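Local coordinates for SnoaL-like domain-containing protein (Burkholderia xenovorans LB400, PDB 3FGY) that is of unknown function but adopts the NTF2-like fold of the SnoaL family, whose cone-shaped barrels often enclose a pocket for small molecules, at residues A[80-86]-A[103-109]. Sequence-based numbering, arbitrary orientation. Where two conformers were deposited one is given.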
loop_
_atom_site.group_PDB
_atom_site.type_symbol
_atom_site.label_atom_id
_atom_site.label_comp_id
_atom_site.label_asym_id
_atom_site.label_seq_id
_atom_site.Cartn_x
_atom_site.Cartn_y
_atom_site.Cartn_z
ATOM N N GLU A 80 -6.801 -15.378 -4.816
ATOM C CA GLU A 80 -7.991 -14.556 -5.032
ATOM C C GLU A 80 -7.662 -13.064 -4.944
ATOM O O GLU A 80 -8.554 -12.224 -4.969
ATOM C CB GLU A 80 -9.104 -14.930 -4.038
ATOM C CG GLU A 80 -8.903 -14.472 -2.596
ATOM C CD GLU A 80 -9.981 -14.994 -1.647
ATOM O OE1 GLU A 80 -10.901 -15.702 -2.103
ATOM O OE2 GLU A 80 -9.891 -14.702 -0.441
ATOM N N ARG A 81 -6.381 -12.735 -4.848
ATOM C CA ARG A 81 -5.947 -11.368 -4.610
ATOM C C ARG A 81 -5.335 -10.722 -5.848
ATOM O O ARG A 81 -4.615 -11.382 -6.585
ATOM C CB ARG A 81 -4.938 -11.361 -3.458
ATOM C CG ARG A 81 -5.477 -12.000 -2.177
ATOM C CD ARG A 81 -6.297 -11.013 -1.382
ATOM N NE ARG A 81 -5.476 -10.148 -0.521
ATOM C CZ ARG A 81 -5.865 -8.949 -0.077
ATOM N NH1 ARG A 81 -7.026 -8.419 -0.423
ATOM N NH2 ARG A 81 -5.066 -8.253 0.704
ATOM N N VAL A 82 -5.662 -9.450 -6.069
ATOM C CA VAL A 82 -5.039 -8.620 -7.081
ATOM C C VAL A 82 -4.659 -7.323 -6.376
ATOM O O VAL A 82 -5.512 -6.628 -5.843
ATOM C CB VAL A 82 -6.006 -8.320 -8.263
ATOM C CG1 VAL A 82 -5.313 -7.516 -9.313
ATOM C CG2 VAL A 82 -6.509 -9.619 -8.878
ATOM N N LEU A 83 -3.362 -7.056 -6.291
ATOM C CA LEU A 83 -2.896 -5.797 -5.765
ATOM C C LEU A 83 -2.508 -4.923 -6.938
ATOM O O LEU A 83 -1.748 -5.340 -7.826
ATOM C CB LEU A 83 -1.747 -6.022 -4.795
ATOM C CG LEU A 83 -2.215 -6.217 -3.353
ATOM C CD1 LEU A 83 -3.173 -7.405 -3.156
ATOM C CD2 LEU A 83 -0.982 -6.277 -2.414
ATOM N N VAL A 84 -3.068 -3.720 -6.969
ATOM C CA VAL A 84 -2.846 -2.761 -8.028
ATOM C C VAL A 84 -1.936 -1.663 -7.474
ATOM O O VAL A 84 -2.282 -1.020 -6.474
ATOM C CB VAL A 84 -4.175 -2.163 -8.555
ATOM C CG1 VAL A 84 -3.893 -1.314 -9.780
ATOM C CG2 VAL A 84 -5.185 -3.290 -8.906
ATOM N N VAL A 85 -0.789 -1.459 -8.118
ATOM C CA VAL A 85 0.245 -0.550 -7.655
ATOM C C VAL A 85 0.349 0.611 -8.634
ATOM O O VAL A 85 0.550 0.401 -9.818
ATOM C CB VAL A 85 1.619 -1.258 -7.563
ATOM C CG1 VAL A 85 2.663 -0.323 -6.954
ATOM C CG2 VAL A 85 1.460 -2.556 -6.708
ATOM N N GLY A 86 0.170 1.832 -8.141
ATOM C CA GLY A 86 0.160 2.961 -9.056
ATOM C C GLY A 86 0.548 4.278 -8.440
ATOM O O GLY A 86 0.980 4.344 -7.291
ATOM N N TRP A 103 0.257 4.773 -4.439
ATOM C CA TRP A 103 -0.808 4.006 -3.843
ATOM C C TRP A 103 -0.803 2.513 -4.193
ATOM O O TRP A 103 -0.293 2.093 -5.240
ATOM C CB TRP A 103 -2.167 4.610 -4.222
ATOM C CG TRP A 103 -2.355 4.860 -5.693
ATOM C CD1 TRP A 103 -2.165 6.039 -6.369
ATOM C CD2 TRP A 103 -2.797 3.902 -6.687
ATOM N NE1 TRP A 103 -2.449 5.872 -7.713
ATOM C CE2 TRP A 103 -2.850 4.579 -7.927
ATOM C CE3 TRP A 103 -3.153 2.552 -6.644
ATOM C CZ2 TRP A 103 -3.248 3.947 -9.121
ATOM C CZ3 TRP A 103 -3.571 1.920 -7.847
ATOM C CH2 TRP A 103 -3.599 2.621 -9.058
ATOM N N VAL A 104 -1.426 1.730 -3.315
ATOM C CA VAL A 104 -1.782 0.352 -3.612
ATOM C C VAL A 104 -3.267 0.141 -3.316
ATOM O O VAL A 104 -3.779 0.546 -2.274
ATOM C CB VAL A 104 -0.935 -0.638 -2.777
ATOM C CG1 VAL A 104 -1.455 -2.105 -2.932
ATOM C CG2 VAL A 104 0.557 -0.517 -3.153
ATOM N N PHE A 105 -3.957 -0.527 -4.250
ATOM C CA PHE A 105 -5.318 -1.005 -4.007
ATOM C C PHE A 105 -5.216 -2.518 -3.875
ATOM O O PHE A 105 -4.774 -3.194 -4.797
ATOM C CB PHE A 105 -6.271 -0.662 -5.159
ATOM C CG PHE A 105 -6.745 0.759 -5.166
ATOM C CD1 PHE A 105 -5.930 1.803 -4.708
ATOM C CD2 PHE A 105 -8.009 1.064 -5.621
ATOM C CE1 PHE A 105 -6.363 3.125 -4.740
ATOM C CE2 PHE A 105 -8.445 2.388 -5.656
ATOM C CZ PHE A 105 -7.622 3.411 -5.227
ATOM N N ALA A 106 -5.564 -3.039 -2.718
ATOM C CA ALA A 106 -5.506 -4.480 -2.446
ATOM C C ALA A 106 -6.922 -4.989 -2.602
ATOM O O ALA A 106 -7.835 -4.598 -1.853
ATOM C CB ALA A 106 -4.982 -4.766 -1.042
ATOM N N ILE A 107 -7.090 -5.833 -3.604
ATOM C CA ILE A 107 -8.408 -6.281 -4.040
ATOM C C ILE A 107 -8.540 -7.794 -3.869
ATOM O O ILE A 107 -7.591 -8.543 -4.120
ATOM C CB ILE A 107 -8.702 -5.838 -5.492
ATOM C CG1 ILE A 107 -8.565 -4.313 -5.611
ATOM C CG2 ILE A 107 -10.081 -6.292 -5.924
ATOM C CD1 ILE A 107 -8.737 -3.778 -6.981
ATOM N N THR A 108 -9.725 -8.221 -3.435
ATOM C CA THR A 108 -10.107 -9.629 -3.383
ATOM C C THR A 108 -11.248 -9.830 -4.374
ATOM O O THR A 108 -12.213 -9.053 -4.383
ATOM C CB THR A 108 -10.554 -10.053 -1.976
ATOM O OG1 THR A 108 -9.513 -9.780 -1.033
ATOM C CG2 THR A 108 -10.920 -11.552 -1.947
ATOM N N VAL A 109 -11.092 -10.838 -5.236
ATOM C CA VAL A 109 -12.097 -11.197 -6.223
ATOM C C VAL A 109 -12.591 -12.589 -5.877
ATOM O O VAL A 109 -11.780 -13.499 -5.659
ATOM C CB VAL A 109 -11.509 -11.252 -7.629
ATOM C CG1 VAL A 109 -12.594 -11.699 -8.661
ATOM C CG2 VAL A 109 -10.837 -9.920 -7.984
HETATM O O HOH W 1 -7.877 -5.777 0.658
#
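The indole of Trp103 lies flat across the backbone of Gly86 partway along the antiparallel hairpin of strands 81-92 and 98-110, in the curved sheet of an NTF2-like fold. Gly86 CA sits 3.6 Å from the centroid of the six-membered ring, 13° off its normal, a CH-pi contact over the face. With chi1 at 50°, Trp103 CG stands between its own N and carbonyl carbon, which swings the indole over the neighbouring strand. The same pair is joined by two nearly straight backbone bonds; the Val82-Ile107 and Val84-Phe105 pairs are also doubly bonded, though the bond from Ile107 N to Val82 O is more bent.

On the face that carries Trp103, Val84 lies alongside the indole, its CG1 3.8 Å from Trp103 CZ3, while its other methyl, CG2, reaches Ile107 CD1 at 4.1 Å. Ile107 and Val82 continue this apolar layer onto Val11 of helix 5-20, which packs against the concave side of the sheet. The Phe105 ring instead leans away from strand 81-92, toward Ile117, and lies beside a bound unidentified ligand, consistent with a pocket here.

The opposite face meets the second subunit. Leu83 CD1 rests 3.8 Å from Ala106 CB, and Leu83 also packs on its counterpart in the other chain. Arg81 bends at chi2 and chi3, folding its guanidinium back across the hairpin; its NE forms a salt bridge to Glu74 of the second subunit. At the margin of the pair, Glu80, extended beyond CG, runs past Thr108 CG2 and, in this conformer, forms a salt bridge with Arg110. Arg81 NH1 holds strand 98-110 once directly, through a somewhat bent bond to Thr108 OG1 (2.9 Å), and once through a water that accepts from NH1 and donates to Ala106 O.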